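Local atomic coordinates of F420-dependent methylenetetrahydromethanopterin dehydrogenase (Methanopyrus kandleri, PDB entry 1QV9), a protein that catalyses the reversible, coenzyme F420-dependent interconversion of methenyl- and methylene-tetrahydromethanopterin on the methanogenic route from carbon dioxide. Residues K146-A150 with T151-R155; D171-E175 with N176-K180; L125-R129 with E130-P134. All coordinates share one frame; numbering follows the deposited sequence.

Contact 1: residues K146-A150 with T151-R155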
# COMPACT_ATOMS: atom_id res chain seq x y z
N LYS A 146 -17.03 1.38 6.75
CA LYS A 146 -15.84 2.24 6.82
C LYS A 146 -16.09 3.52 6.01
O LYS A 146 -15.75 4.63 6.44
CB LYS A 146 -14.61 1.47 6.27
CG LYS A 146 -13.35 2.28 6.11
CD LYS A 146 -12.96 2.97 7.39
CE LYS A 146 -11.61 3.65 7.23
NZ LYS A 146 -11.21 4.40 8.42
N VAL A 147 -16.67 3.38 4.82
CA VAL A 147 -16.95 4.56 4.02
C VAL A 147 -17.91 5.51 4.74
O VAL A 147 -17.61 6.71 4.88
CB VAL A 147 -17.58 4.14 2.66
CG1 VAL A 147 -18.14 5.39 1.90
CG2 VAL A 147 -16.53 3.43 1.83
N LEU A 148 -19.03 4.99 5.21
CA LEU A 148 -20.02 5.88 5.86
C LEU A 148 -19.49 6.52 7.14
O LEU A 148 -19.86 7.67 7.47
CB LEU A 148 -21.33 5.10 6.12
CG LEU A 148 -21.96 4.55 4.83
CD1 LEU A 148 -23.21 3.81 5.17
CD2 LEU A 148 -22.30 5.72 3.87
N ALA A 149 -18.61 5.83 7.84
CA ALA A 149 -18.07 6.38 9.08
C ALA A 149 -16.96 7.38 8.81
O ALA A 149 -17.08 8.55 9.20
CB ALA A 149 -17.54 5.23 9.97
N ALA A 150 -15.90 6.96 8.12
CA ALA A 150 -14.75 7.83 7.90
C ALA A 150 -15.00 9.05 7.02
O ALA A 150 -14.24 10.01 7.07
CB ALA A 150 -13.55 6.99 7.40
N THR A 151 -16.04 9.02 6.18
CA THR A 151 -16.33 10.21 5.35
C THR A 151 -17.14 11.22 6.15
O THR A 151 -17.28 12.38 5.73
CB THR A 151 -17.14 9.84 4.10
OG1 THR A 151 -18.39 9.27 4.51
CG2 THR A 151 -16.32 8.90 3.19
N GLY A 152 -17.67 10.79 7.30
CA GLY A 152 -18.47 11.69 8.11
C GLY A 152 -19.97 11.57 7.90
O GLY A 152 -20.74 12.28 8.56
N VAL A 153 -20.41 10.66 7.02
CA VAL A 153 -21.84 10.51 6.81
C VAL A 153 -22.57 10.11 8.10
O VAL A 153 -23.67 10.60 8.37
CB VAL A 153 -22.15 9.45 5.70
CG1 VAL A 153 -23.64 9.06 5.71
CG2 VAL A 153 -21.72 10.02 4.35
N PHE A 154 -21.96 9.22 8.91
CA PHE A 154 -22.61 8.80 10.14
C PHE A 154 -22.71 9.97 11.14
O PHE A 154 -23.59 9.93 12.01
CB PHE A 154 -21.86 7.61 10.80
CG PHE A 154 -22.16 6.26 10.17
CD1 PHE A 154 -21.28 5.21 10.36
CD2 PHE A 154 -23.29 6.06 9.41
CE1 PHE A 154 -21.53 3.95 9.80
CE2 PHE A 154 -23.54 4.78 8.83
CZ PHE A 154 -22.66 3.76 9.05
N ARG A 155 -21.82 10.95 11.03
CA ARG A 155 -21.91 12.08 11.96
C ARG A 155 -23.14 12.91 11.59
O ARG A 155 -23.77 13.51 12.46
CB ARG A 155 -20.65 12.96 11.96
CG ARG A 155 -20.42 13.64 13.33
CD ARG A 155 -19.24 14.55 13.34
NE ARG A 155 -17.99 13.94 12.91
CZ ARG A 155 -17.24 13.14 13.66
NH1 ARG A 155 -16.13 12.64 13.17
NH2 ARG A 155 -17.60 12.87 14.89

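Contact 2: residues D171-E175 with N176-K180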
# COMPACT_ATOMS: atom_id res chain seq x y z
N ASP A 171 -41.16 16.54 24.80
CA ASP A 171 -42.41 16.07 24.18
C ASP A 171 -42.87 17.13 23.16
O ASP A 171 -44.07 17.43 23.04
CB ASP A 171 -43.52 15.82 25.21
CG ASP A 171 -44.75 15.13 24.61
OD1 ASP A 171 -45.84 15.22 25.22
OD2 ASP A 171 -44.65 14.48 23.54
N GLU A 172 -41.92 17.68 22.44
CA GLU A 172 -42.23 18.70 21.44
C GLU A 172 -41.73 18.30 20.05
O GLU A 172 -40.99 19.07 19.41
CB GLU A 172 -41.61 20.04 21.85
CG GLU A 172 -42.16 20.60 23.17
CD GLU A 172 -41.40 21.84 23.68
OE1 GLU A 172 -41.77 22.35 24.77
OE2 GLU A 172 -40.45 22.29 23.01
N ILE A 173 -42.09 17.11 19.58
CA ILE A 173 -41.68 16.70 18.24
C ILE A 173 -42.84 16.85 17.27
O ILE A 173 -43.77 16.04 17.28
CB ILE A 173 -41.17 15.22 18.16
CG1 ILE A 173 -39.91 15.06 19.02
CG2 ILE A 173 -40.87 14.87 16.68
CD1 ILE A 173 -39.39 13.58 19.10
N SER A 174 -42.80 17.91 16.46
CA SER A 174 -43.82 18.15 15.46
C SER A 174 -43.38 17.56 14.13
O SER A 174 -42.20 17.21 13.95
CB SER A 174 -44.03 19.66 15.23
OG SER A 174 -42.94 20.19 14.47
N GLU A 175 -44.30 17.47 13.19
CA GLU A 175 -43.94 16.95 11.89
C GLU A 175 -42.86 17.82 11.26
O GLU A 175 -41.99 17.32 10.56
CB GLU A 175 -45.16 16.88 10.97
CG GLU A 175 -46.18 15.84 11.47
CD GLU A 175 -47.43 15.70 10.63
OE1 GLU A 175 -48.34 15.01 11.13
OE2 GLU A 175 -47.53 16.23 9.49
N ASN A 176 -42.91 19.13 11.50
CA ASN A 176 -41.88 20.00 10.95
C ASN A 176 -40.50 19.84 11.59
O ASN A 176 -39.50 20.35 11.06
CB ASN A 176 -42.34 21.46 11.05
CG ASN A 176 -43.38 21.79 10.02
OD1 ASN A 176 -43.45 21.15 8.97
ND2 ASN A 176 -44.17 22.81 10.29
N ASP A 177 -40.44 19.14 12.71
CA ASP A 177 -39.17 18.87 13.36
C ASP A 177 -38.53 17.62 12.78
O ASP A 177 -37.34 17.39 13.01
CB ASP A 177 -39.36 18.62 14.85
CG ASP A 177 -39.73 19.88 15.62
OD1 ASP A 177 -40.58 19.77 16.52
OD2 ASP A 177 -39.14 20.94 15.33
N LEU A 178 -39.30 16.83 12.04
CA LEU A 178 -38.75 15.58 11.52
C LEU A 178 -37.81 15.87 10.37
O LEU A 178 -38.09 16.72 9.52
CB LEU A 178 -39.86 14.64 11.11
CG LEU A 178 -40.77 14.24 12.27
CD1 LEU A 178 -41.93 13.46 11.70
CD2 LEU A 178 -40.02 13.43 13.34
N PRO A 179 -36.69 15.15 10.30
CA PRO A 179 -35.75 15.42 9.21
C PRO A 179 -36.26 15.10 7.82
O PRO A 179 -37.14 14.27 7.66
CB PRO A 179 -34.52 14.56 9.57
CG PRO A 179 -35.14 13.42 10.32
CD PRO A 179 -36.17 14.11 11.22
N LYS A 180 -35.73 15.83 6.84
CA LYS A 180 -36.01 15.62 5.42
C LYS A 180 -34.60 15.79 4.83
O LYS A 180 -34.24 16.85 4.31
CB LYS A 180 -36.99 16.66 4.88
CG LYS A 180 -38.37 16.46 5.44
CD LYS A 180 -39.39 17.33 4.72
CE LYS A 180 -39.19 18.80 5.04
NZ LYS A 180 -40.30 19.64 4.43
O HOH W 1 -40.56 17.10 8.20

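Contact 3: residues L125-R129 with E130-P134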
# COMPACT_ATOMS: atom_id res chain seq x y z
N LEU A 125 -25.86 -4.16 -2.49
CA LEU A 125 -24.75 -5.02 -2.82
C LEU A 125 -25.02 -5.94 -4.03
O LEU A 125 -26.16 -5.95 -4.56
CB LEU A 125 -24.29 -5.81 -1.61
CG LEU A 125 -25.25 -6.53 -0.68
CD1 LEU A 125 -26.08 -7.54 -1.43
CD2 LEU A 125 -24.41 -7.18 0.42
N GLY A 126 -24.00 -6.68 -4.46
CA GLY A 126 -24.11 -7.55 -5.65
C GLY A 126 -24.76 -8.87 -5.29
O GLY A 126 -24.11 -9.93 -5.32
N ALA A 127 -26.06 -8.80 -5.04
CA ALA A 127 -26.83 -9.93 -4.55
C ALA A 127 -27.24 -11.04 -5.52
O ALA A 127 -28.43 -11.30 -5.69
CB ALA A 127 -28.06 -9.40 -3.79
N ARG A 128 -26.25 -11.65 -6.15
CA ARG A 128 -26.49 -12.81 -7.02
C ARG A 128 -25.93 -14.01 -6.27
O ARG A 128 -24.81 -13.95 -5.74
CB ARG A 128 -25.77 -12.67 -8.35
CG ARG A 128 -26.47 -11.73 -9.32
CD ARG A 128 -27.75 -12.39 -9.87
NE ARG A 128 -28.22 -11.71 -11.07
CZ ARG A 128 -29.21 -12.17 -11.83
NH1 ARG A 128 -29.58 -11.50 -12.92
NH2 ARG A 128 -29.82 -13.29 -11.49
N ARG A 129 -26.67 -15.10 -6.22
CA ARG A 129 -26.24 -16.31 -5.53
C ARG A 129 -24.84 -16.86 -5.90
O ARG A 129 -24.13 -17.43 -5.07
CB ARG A 129 -27.31 -17.43 -5.69
CG ARG A 129 -26.98 -18.71 -4.98
CD ARG A 129 -28.11 -19.75 -5.05
NE ARG A 129 -29.26 -19.36 -4.24
CZ ARG A 129 -30.32 -18.69 -4.70
NH1 ARG A 129 -31.31 -18.37 -3.87
NH2 ARG A 129 -30.40 -18.36 -5.98
N GLU A 130 -24.43 -16.69 -7.16
CA GLU A 130 -23.15 -17.18 -7.61
C GLU A 130 -21.95 -16.41 -7.03
O GLU A 130 -20.84 -16.87 -7.14
CB GLU A 130 -23.05 -17.09 -9.13
CG GLU A 130 -24.10 -17.91 -9.90
CD GLU A 130 -25.39 -17.14 -10.22
OE1 GLU A 130 -26.04 -17.50 -11.24
OE2 GLU A 130 -25.78 -16.19 -9.49
N PHE A 131 -22.23 -15.27 -6.41
CA PHE A 131 -21.16 -14.41 -5.90
C PHE A 131 -21.34 -14.05 -4.45
O PHE A 131 -20.38 -14.13 -3.65
CB PHE A 131 -21.17 -13.10 -6.70
CG PHE A 131 -20.19 -12.07 -6.19
CD1 PHE A 131 -18.83 -12.26 -6.35
CD2 PHE A 131 -20.65 -10.92 -5.54
CE1 PHE A 131 -17.89 -11.31 -5.87
CE2 PHE A 131 -19.71 -9.97 -5.06
CZ PHE A 131 -18.36 -10.18 -5.23
N LEU A 132 -22.56 -13.68 -4.09
CA LEU A 132 -22.78 -13.26 -2.70
C LEU A 132 -23.13 -14.35 -1.70
O LEU A 132 -24.30 -14.77 -1.61
CB LEU A 132 -23.86 -12.19 -2.65
CG LEU A 132 -23.91 -11.46 -1.30
CD1 LEU A 132 -22.86 -10.36 -1.33
CD2 LEU A 132 -25.28 -10.92 -1.00
N ASP A 133 -22.15 -14.80 -0.91
CA ASP A 133 -22.42 -15.75 0.16
C ASP A 133 -22.32 -14.93 1.46
O ASP A 133 -22.08 -13.72 1.38
CB ASP A 133 -21.45 -16.95 0.17
CG ASP A 133 -20.03 -16.59 0.64
OD1 ASP A 133 -19.61 -15.43 0.45
OD2 ASP A 133 -19.36 -17.49 1.17
N PRO A 134 -22.56 -15.53 2.64
CA PRO A 134 -22.49 -14.78 3.91
C PRO A 134 -21.18 -14.01 4.12
O PRO A 134 -21.20 -12.82 4.51
CB PRO A 134 -22.73 -15.85 4.96
CG PRO A 134 -23.73 -16.79 4.21
CD PRO A 134 -23.08 -16.90 2.86
O HOH W 2 -28.58 -15.79 -9.77

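Contact 1: residues K146-A150 with T151-R155
Thr151 bonds twice to the carbonyl of Val147, one turn back in the helix. Its N lies 3.1 Å from Val147 O, and its hydroxyl OG1 donates to the same Val147 O at 2.7 Å; the two donors approach tilted to opposite faces of the carbonyl plane. A chi1 of 61°, with OG1 between N and C, folds the hydroxyl back over the turn. Two further backbone bonds close the bend: Gly152 N to Ala149 O at 3.0 Å, and Phe154 N to Leu148 O at 3.0 Å, both donors standing above the carbonyl planes. At Gly152, N-cap of the next helix, phi is positive (97°), where any CB would press on the preceding carbonyl oxygen.

The apolar part belongs to Leu148. Its CB makes a CH-pi contact over one face of the Phe154 ring, 3.6 Å from the centroid, while its CD2 branch packs on Val153 CG1 at 4.0 Å. Ala149 CB meets CD1 of the same ring.

Helix 134-150 thus ends and helix 153-169 starts within a few residues, and the carbonyls of Val147, Leu148 and Ala149 find their donors within the turn, so these buried oxygens are satisfied locally.

Contact 2: residues D171-E175 with N176-K180
Asp177 reaches back over the turn to Ser174. Its CB lies 3.3 Å from Ser174 O. With chi1 at -71°, CG stands anti to the carbonyl carbon and swings the carboxylate towards the start of the turn. There OD1 accepts from Ser174 N at 2.9 Å, an almost straight bond (174°) that arrives on the anti side of the carboxylate and somewhat out of its plane. The same OD1 lies 3.0 Å from Glu172 O, two acceptors that do not bond, and 3.2 Å from Ser174 OG in a weak contact. Asp177 N in turn makes a weak bond to Ser174 OG at 3.2 Å, and the reciprocal pair resembles a capping box. OD2 forms a salt bridge with Lys167 of helix 153-169. Without this carboxylate, as with an alanine here, Ser174 N would probably lose its acceptor and Lys167 its counter-charge, and the start of the turn would be freer to shift.

Backbone bonds wind the turn itself: Asp177 N to Ser174 O at 2.9 Å and Leu178 N to Glu175 O at 3.1 Å. A water donates to both Glu175 O and Leu178 O, bridging the end of the turn. On the inner side, CG2 of Ile173 meets CD2 of Leu178 at 3.7 Å, the side chains crossing at about a right angle, and both rest on Leu164.

Just before, Asp171 closes a Schellman motif that ends helix 153-169. What follows is a short 3-10 turn in a helix-to-strand connection of the alpha/beta domain, with Ser174 held by the carboxylate three residues on.

Contact 3: residues L125-R129 with E130-P134
Arg128 O is gripped by two backbone donors. Leu132 N approaches nearly along the C=O axis at 2.8 Å, and Phe131 N comes in above the carbonyl plane at 3.0 Å from Arg128 O. Together they curl the chain into a tight loop, extending a run of two inverse gamma turns centred on Gly126 and Ala127.

Inside the curl, Leu132 carries the apolar contact. Its CG, anti to the backbone N (chi1 -166°), sends CD2 back against the CD1 branch of Leu125; at 3.5 Å this carbon pair is tighter than usual, and the two side chains cross at about a right angle. Ala127 borders the same methyl. Gly126 O lies at the edge of the Phe131 ring, in its plane, 3.6 Å from Phe131 CD2, and also 3.5 Å from Leu132 CB.

On the outer side Arg128 and Glu130 meet through a water, which donates to Glu130 OE2 at 2.8 Å and accepts a longer bond from Arg128 NH2. Bent at chi2, the Glu130 chain brings OE2 back beside Arg128 CB, while its OE1 is taken by Tyr230. Arg128 bonds through NE to Gly220 O and makes a cation-pi contact with Tyr230.

The loop leads from strand 115-119 into helix 134-150, whose N-cap is Asp133, bonded through OD1 to Glu136 N. Helix 227-257, which carries Tyr230, packs against it with Val231, Ala235 and His238, the last edge-to-face on the Phe131 ring. A second subunit closes over it, its Arg155 and Asp29 forming salt bridges with Asp133 and Arg129 respectively, and its His266 also meeting Arg129.

In the fold
Helix 134-150 runs between contacts 3 and 1: the 125-134 loop leads into its start and the 146-155 bend finishes it. Helix 153-169 then carries the chain to contact 2, its centre about 25 Å from that of contact 1 and about 39 Å from that of contact 3. Contact 1 is buried and mixes backbone bonds with apolar packing. Contact 2 lies at the surface, relies on a carboxylate and water, and meets no other chain of the assembly. Partly buried contact 3 combines a doubly accepting backbone carbonyl, leucine packing and charged groups facing the subunit interface. Between subunits, Arg155 of contact 1 in one forms a salt bridge with Asp133 of contact 3 in the other.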